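Local atomic coordinates of histidine--tRNA ligase (Staphylococcus aureus, PDB entry 1QE0), a protein that joins L-histidine to tRNA(His) at the expense of ATP, releasing AMP and diphosphate, and works as a homodimer of the class II synthetase family. Residues G108-Y113 with R122-F127; T40-S45 with I75-E80. All blocks are in the same frame, centred on the assembly; numbering follows the deposited sequence.

After the long helix 13-33 the chain runs into contact 2, where residues 40-45 pair with residues 75-80. This closes a loop of 29 residues that carries helices 46-49 and 69-72 and strand 65-67, an outer strand of the same small antiparallel sheet. Helix 82-91 follows, and strand 102-111 of the larger catalytic sheet then enters contact 1, which closes the short hairpin loop between residues 108-113 and 122-127. The two closures follow in series, neither nesting nor crossing. In space they meet along residues 78-80 and 109-112, with Phe111 N probably hydrogen-bonded to Arg78 O, so the small sheet is tied to the hairpin. Both contacts also touch the second subunit.

Contact 1 of 2, residues G108-Y113 with R122-F127; sequences GPMFRY and RQFNQF
Met110 and Arg112 meet the same phenylalanine, Phe124. Met110 lays its CB over one face of the ring, 3.7 Å from the centroid, a CH-pi contact. The extended Arg112 crosses Phe124 at about a right angle, its NE 3.2 Å from ring atom CZ and near the ring plane while weakly hydrogen-bonded to Pro79 O. CZ sits over one face of the guanidinium, the two planes 63° apart. Phe124 reaches both partners because its CG lies between the backbone N and the carbonyl carbon (chi1 51°), folding the ring back over the neighbouring strand. Met110 and Gln126 cross with CG 3.3 Å from CG; the flexible thioether packs on the glutamine's aliphatic part, whose OE1 accepts a bond from Gly81 N.

On the hairpin's other face, side by side, Phe111 CE1 lies 3.2 Å from Gln123 OE1, ring and amide planes 65° apart, and OE1 accepts a bond from Ile42 N of the second subunit. Asn125 OD1 comes up against Pro109 CB, in a non-hydrogen-bonded pair where proline's missing N-H costs no bond to this partner strand. Met110 and Phe124 exchange two backbone bonds, N to O each way, flanked by Gly108 N to Gln126 O and a weak Arg112 N to Arg122 O.

This strand-loop-strand, Phe111 ending its first strand with Arg112 just beyond, is the motif 2 hairpin of class II synthetases, whose arginine contacts ATP in relatives.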
loop_
_atom_site.group_PDB
_atom_site.type_symbol
_atom_site.label_atom_id
_atom_site.label_comp_id
_atom_site.label_asym_id
_atom_site.label_seq_id
_atom_site.Cartn_x
_atom_site.Cartn_y
_atom_site.Cartn_z
ATOM N N GLY A 108 5.704 2.307 -2.176
ATOM C CA GLY A 108 5.421 1.940 -3.548
ATOM C C GLY A 108 6.678 1.519 -4.257
ATOM O O GLY A 108 7.753 1.536 -3.674
ATOM N N PRO A 109 6.589 1.091 -5.509
ATOM C CA PRO A 109 7.769 0.670 -6.261
ATOM C C PRO A 109 8.668 1.803 -6.691
ATOM O O PRO A 109 8.184 2.832 -7.182
ATOM C CB PRO A 109 7.161 -0.004 -7.484
ATOM C CG PRO A 109 5.890 0.736 -7.658
ATOM C CD PRO A 109 5.371 0.753 -6.248
ATOM N N MET A 110 9.971 1.544 -6.621
ATOM C CA MET A 110 11.016 2.485 -7.003
ATOM C C MET A 110 11.744 1.806 -8.170
ATOM O O MET A 110 11.662 0.578 -8.298
ATOM C CB MET A 110 11.977 2.706 -5.833
ATOM C CG MET A 110 11.321 3.271 -4.621
ATOM S SD MET A 110 10.597 4.865 -4.963
ATOM C CE MET A 110 9.244 4.891 -3.809
ATOM N N PHE A 111 12.482 2.563 -8.988
ATOM C CA PHE A 111 13.180 1.991 -10.140
ATOM C C PHE A 111 14.639 2.391 -10.334
ATOM O O PHE A 111 14.930 3.474 -10.843
ATOM C CB PHE A 111 12.418 2.360 -11.407
ATOM C CG PHE A 111 10.978 2.002 -11.356
ATOM C CD1 PHE A 111 10.526 0.826 -11.958
ATOM C CD2 PHE A 111 10.072 2.796 -10.641
ATOM C CE1 PHE A 111 9.201 0.452 -11.844
ATOM C CE2 PHE A 111 8.742 2.433 -10.520
ATOM C CZ PHE A 111 8.307 1.263 -11.115
ATOM N N ARG A 112 15.566 1.522 -9.971
ATOM C CA ARG A 112 16.974 1.834 -10.169
ATOM C C ARG A 112 17.444 0.769 -11.137
ATOM O O ARG A 112 17.174 -0.410 -10.937
ATOM C CB ARG A 112 17.731 1.817 -8.843
ATOM C CG ARG A 112 17.201 2.885 -7.865
ATOM C CD ARG A 112 17.832 2.850 -6.474
ATOM N NE ARG A 112 17.110 3.731 -5.550
ATOM C CZ ARG A 112 17.074 3.598 -4.221
ATOM N NH1 ARG A 112 17.737 2.617 -3.613
ATOM N NH2 ARG A 112 16.299 4.399 -3.499
ATOM N N TYR A 113 17.977 1.212 -12.272
ATOM C CA TYR A 113 18.457 0.301 -13.307
ATOM C C TYR A 113 19.672 -0.568 -12.930
ATOM O O TYR A 113 19.682 -1.745 -13.367
ATOM C CB TYR A 113 18.769 1.065 -14.589
ATOM C CG TYR A 113 19.170 0.135 -15.691
ATOM C CD1 TYR A 113 18.211 -0.563 -16.399
ATOM C CD2 TYR A 113 20.505 -0.106 -15.976
ATOM C CE1 TYR A 113 18.561 -1.479 -17.359
ATOM C CE2 TYR A 113 20.870 -1.020 -16.938
ATOM C CZ TYR A 113 19.890 -1.705 -17.630
ATOM O OH TYR A 113 20.225 -2.608 -18.615
ATOM N N ARG A 122 15.353 -4.366 -10.585
ATOM C CA ARG A 122 15.289 -3.029 -11.121
ATOM C C ARG A 122 14.077 -2.314 -10.555
ATOM O O ARG A 122 14.041 -1.084 -10.501
ATOM C CB ARG A 122 15.249 -3.081 -12.633
ATOM C CG ARG A 122 16.625 -3.145 -13.217
ATOM C CD ARG A 122 17.044 -4.537 -13.484
ATOM N NE ARG A 122 17.436 -4.656 -14.886
ATOM C CZ ARG A 122 18.429 -5.422 -15.324
ATOM N NH1 ARG A 122 19.134 -6.153 -14.466
ATOM N NH2 ARG A 122 18.725 -5.453 -16.617
ATOM N N GLN A 123 13.069 -3.100 -10.185
ATOM C CA GLN A 123 11.851 -2.585 -9.563
ATOM C C GLN A 123 11.800 -3.101 -8.139
ATOM O O GLN A 123 11.721 -4.306 -7.904
ATOM C CB GLN A 123 10.581 -3.040 -10.273
ATOM C CG GLN A 123 9.393 -2.580 -9.498
ATOM C CD GLN A 123 8.097 -2.692 -10.221
ATOM O OE1 GLN A 123 8.028 -2.528 -11.430
ATOM N NE2 GLN A 123 7.035 -2.902 -9.473
ATOM N N PHE A 124 11.854 -2.205 -7.181
ATOM C CA PHE A 124 11.810 -2.633 -5.803
ATOM C C PHE A 124 10.768 -1.788 -5.087
ATOM O O PHE A 124 10.381 -0.745 -5.589
ATOM C CB PHE A 124 13.198 -2.530 -5.171
ATOM C CG PHE A 124 13.857 -1.198 -5.358
ATOM C CD1 PHE A 124 14.318 -0.811 -6.603
ATOM C CD2 PHE A 124 14.026 -0.332 -4.278
ATOM C CE1 PHE A 124 14.936 0.424 -6.781
ATOM C CE2 PHE A 124 14.643 0.902 -4.439
ATOM C CZ PHE A 124 15.097 1.278 -5.703
ATOM N N ASN A 125 10.281 -2.252 -3.944
ATOM C CA ASN A 125 9.265 -1.512 -3.217
ATOM C C ASN A 125 9.721 -0.911 -1.911
ATOM O O ASN A 125 9.722 -1.604 -0.894
ATOM C CB ASN A 125 8.071 -2.423 -2.925
ATOM C CG ASN A 125 6.960 -2.311 -3.957
ATOM O OD1 ASN A 125 7.191 -2.271 -5.169
ATOM N ND2 ASN A 125 5.740 -2.286 -3.472
ATOM N N GLN A 126 10.015 0.386 -1.907
ATOM C CA GLN A 126 10.436 1.040 -0.672
ATOM C C GLN A 126 9.309 1.808 0.022
ATOM O O GLN A 126 8.379 2.333 -0.618
ATOM C CB GLN A 126 11.684 1.931 -0.879
ATOM C CG GLN A 126 11.438 3.360 -1.365
ATOM C CD GLN A 126 12.695 4.259 -1.323
ATOM O OE1 GLN A 126 12.593 5.496 -1.436
ATOM N NE2 GLN A 126 13.875 3.645 -1.155
ATOM N N PHE A 127 9.372 1.793 1.345
ATOM C CA PHE A 127 8.416 2.464 2.223
ATOM C C PHE A 127 9.250 3.514 2.946
ATOM O O PHE A 127 10.429 3.283 3.173
ATOM C CB PHE A 127 7.865 1.443 3.233
ATOM C CG PHE A 127 7.016 2.049 4.326
ATOM C CD1 PHE A 127 5.618 2.059 4.227
ATOM C CD2 PHE A 127 7.607 2.603 5.460
ATOM C CE1 PHE A 127 4.836 2.618 5.240
ATOM C CE2 PHE A 127 6.833 3.162 6.481
ATOM C CZ PHE A 127 5.451 3.167 6.366
#

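Contact 2 of 2, residues T40-S45 with I75-E80; sequences TPIFES and ITLRPE
Ile75 sets its CD1 over the centre of the Phe43 ring, 4.1 Å from the centroid and 11° off the ring normal. Branching at CB suits isoleucine here, for the other branch, CG2, also comes close to ring atom CD2. Leu77 adds CD1 against Phe43 CB, and its CG meets Ile42 CG2. Tyr65 of the second subunit packs on both Phe43 and Ile75, bringing this apolar patch into the dimer interface.

Outward, Glu44 and Thr76 form the hydrogen-bonded pair, Glu44 N to Thr76 O at 2.9 Å and Thr76 N back to Glu44 O. Arg78 N prolongs it, bonding Ile42 O in the carbonyl plane. Arg78 CG sits between its backbone N and carbonyl carbon (chi1 67°), and the chain, extended to NE, carries the guanidinium back along residues 40-42, with Ile42 CD1 over one face. At its edge NH1 makes weak bonds to Thr40 O (3.0 Å) and Pro41 O (2.8 Å), and NH2 bonds Pro109 O. Glu44 OE2 forms a salt bridge with Arg87.

Three backbone carbonyls thus turn toward the guanidinium and probably ease the burial of its charge. NH1, linking consecutive carbonyls, probably helps hold this backbone turn, where Pro41 packs against the second subunit.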
loop_
_atom_site.group_PDB
_atom_site.type_symbol
_atom_site.label_atom_id
_atom_site.label_comp_id
_atom_site.label_asym_id
_atom_site.label_seq_id
_atom_site.Cartn_x
_atom_site.Cartn_y
_atom_site.Cartn_z
ATOM N N THR A 40 2.870 9.703 -4.942
ATOM C CA THR A 40 3.467 10.488 -6.005
ATOM C C THR A 40 3.410 9.642 -7.289
ATOM O O THR A 40 3.211 8.431 -7.227
ATOM C CB THR A 40 4.929 10.713 -5.534
ATOM O OG1 THR A 40 4.953 11.850 -4.683
ATOM C CG2 THR A 40 5.959 10.784 -6.670
ATOM N N PRO A 41 3.504 10.265 -8.466
ATOM C CA PRO A 41 3.473 9.514 -9.731
ATOM C C PRO A 41 4.681 8.578 -9.852
ATOM O O PRO A 41 5.713 8.769 -9.187
ATOM C CB PRO A 41 3.548 10.619 -10.778
ATOM C CG PRO A 41 2.847 11.738 -10.078
ATOM C CD PRO A 41 3.418 11.707 -8.708
ATOM N N ILE A 42 4.575 7.581 -10.715
ATOM C CA ILE A 42 5.680 6.652 -10.886
ATOM C C ILE A 42 6.876 7.357 -11.506
ATOM O O ILE A 42 8.006 6.949 -11.325
ATOM C CB ILE A 42 5.257 5.434 -11.734
ATOM C CG1 ILE A 42 4.357 4.521 -10.903
ATOM C CG2 ILE A 42 6.469 4.660 -12.225
ATOM C CD1 ILE A 42 5.101 3.712 -9.863
ATOM N N PHE A 43 6.627 8.401 -12.276
ATOM C CA PHE A 43 7.717 9.134 -12.871
ATOM C C PHE A 43 7.601 10.599 -12.536
ATOM O O PHE A 43 6.537 11.108 -12.201
ATOM C CB PHE A 43 7.833 8.910 -14.398
ATOM C CG PHE A 43 6.571 9.176 -15.171
ATOM C CD1 PHE A 43 5.785 8.122 -15.611
ATOM C CD2 PHE A 43 6.163 10.478 -15.441
ATOM C CE1 PHE A 43 4.606 8.372 -16.305
ATOM C CE2 PHE A 43 4.999 10.742 -16.126
ATOM C CZ PHE A 43 4.214 9.700 -16.561
ATOM N N GLU A 44 8.743 11.254 -12.581
ATOM C CA GLU A 44 8.856 12.662 -12.298
ATOM C C GLU A 44 9.705 13.263 -13.409
ATOM O O GLU A 44 10.265 12.528 -14.244
ATOM C CB GLU A 44 9.579 12.850 -10.970
ATOM C CG GLU A 44 8.811 12.403 -9.778
ATOM C CD GLU A 44 7.717 13.363 -9.396
ATOM O OE1 GLU A 44 7.663 14.517 -9.906
ATOM O OE2 GLU A 44 6.914 12.954 -8.549
ATOM N N SER A 45 9.772 14.592 -13.437
ATOM C CA SER A 45 10.586 15.259 -14.420
ATOM C C SER A 45 12.001 14.818 -14.114
ATOM O O SER A 45 12.429 14.840 -12.963
ATOM C CB SER A 45 10.484 16.769 -14.273
ATOM O OG SER A 45 11.597 17.383 -14.910
ATOM N N ILE A 75 11.321 12.546 -18.768
ATOM C CA ILE A 75 10.714 12.072 -17.527
ATOM C C ILE A 75 11.588 10.936 -16.987
ATOM O O ILE A 75 12.427 10.393 -17.709
ATOM C CB ILE A 75 9.253 11.557 -17.712
ATOM C CG1 ILE A 75 9.220 10.373 -18.670
ATOM C CG2 ILE A 75 8.333 12.686 -18.149
ATOM C CD1 ILE A 75 7.845 10.034 -19.151
ATOM N N THR A 76 11.369 10.554 -15.736
ATOM C CA THR A 76 12.165 9.504 -15.176
ATOM C C THR A 76 11.446 8.704 -14.132
ATOM O O THR A 76 10.703 9.238 -13.314
ATOM C CB THR A 76 13.451 10.082 -14.648
ATOM O OG1 THR A 76 14.302 10.317 -15.772
ATOM C CG2 THR A 76 14.123 9.175 -13.631
ATOM N N LEU A 77 11.562 7.396 -14.253
ATOM C CA LEU A 77 10.955 6.524 -13.286
ATOM C C LEU A 77 11.740 6.835 -12.012
ATOM O O LEU A 77 12.971 6.786 -12.019
ATOM C CB LEU A 77 11.125 5.064 -13.725
ATOM C CG LEU A 77 9.985 4.373 -14.494
ATOM C CD1 LEU A 77 9.345 5.282 -15.483
ATOM C CD2 LEU A 77 10.503 3.110 -15.176
ATOM N N ARG A 78 11.025 7.257 -10.968
ATOM C CA ARG A 78 11.612 7.598 -9.683
ATOM C C ARG A 78 12.470 6.472 -9.086
ATOM O O ARG A 78 12.120 5.298 -9.177
ATOM C CB ARG A 78 10.518 7.955 -8.694
ATOM C CG ARG A 78 9.691 6.799 -8.381
ATOM C CD ARG A 78 8.595 7.168 -7.459
ATOM N NE ARG A 78 7.922 5.980 -6.967
ATOM C CZ ARG A 78 6.604 5.864 -6.831
ATOM N NH1 ARG A 78 5.815 6.867 -7.156
ATOM N NH2 ARG A 78 6.062 4.758 -6.344
ATOM N N PRO A 79 13.684 6.814 -8.642
ATOM C CA PRO A 79 14.567 5.830 -8.044
ATOM C C PRO A 79 14.356 5.767 -6.530
ATOM O O PRO A 79 14.770 4.808 -5.889
ATOM C CB PRO A 79 15.949 6.368 -8.424
ATOM C CG PRO A 79 15.764 7.878 -8.446
ATOM C CD PRO A 79 14.449 7.973 -9.161
ATOM N N GLU A 80 13.717 6.796 -5.962
ATOM C CA GLU A 80 13.446 6.883 -4.519
ATOM C C GLU A 80 12.355 7.910 -4.244
ATOM O O GLU A 80 12.203 8.857 -5.016
ATOM C CB GLU A 80 14.714 7.261 -3.764
ATOM C CG GLU A 80 15.373 8.509 -4.236
ATOM C CD GLU A 80 14.808 9.757 -3.623
ATOM O OE1 GLU A 80 15.093 10.051 -2.446
ATOM O OE2 GLU A 80 14.110 10.480 -4.346
#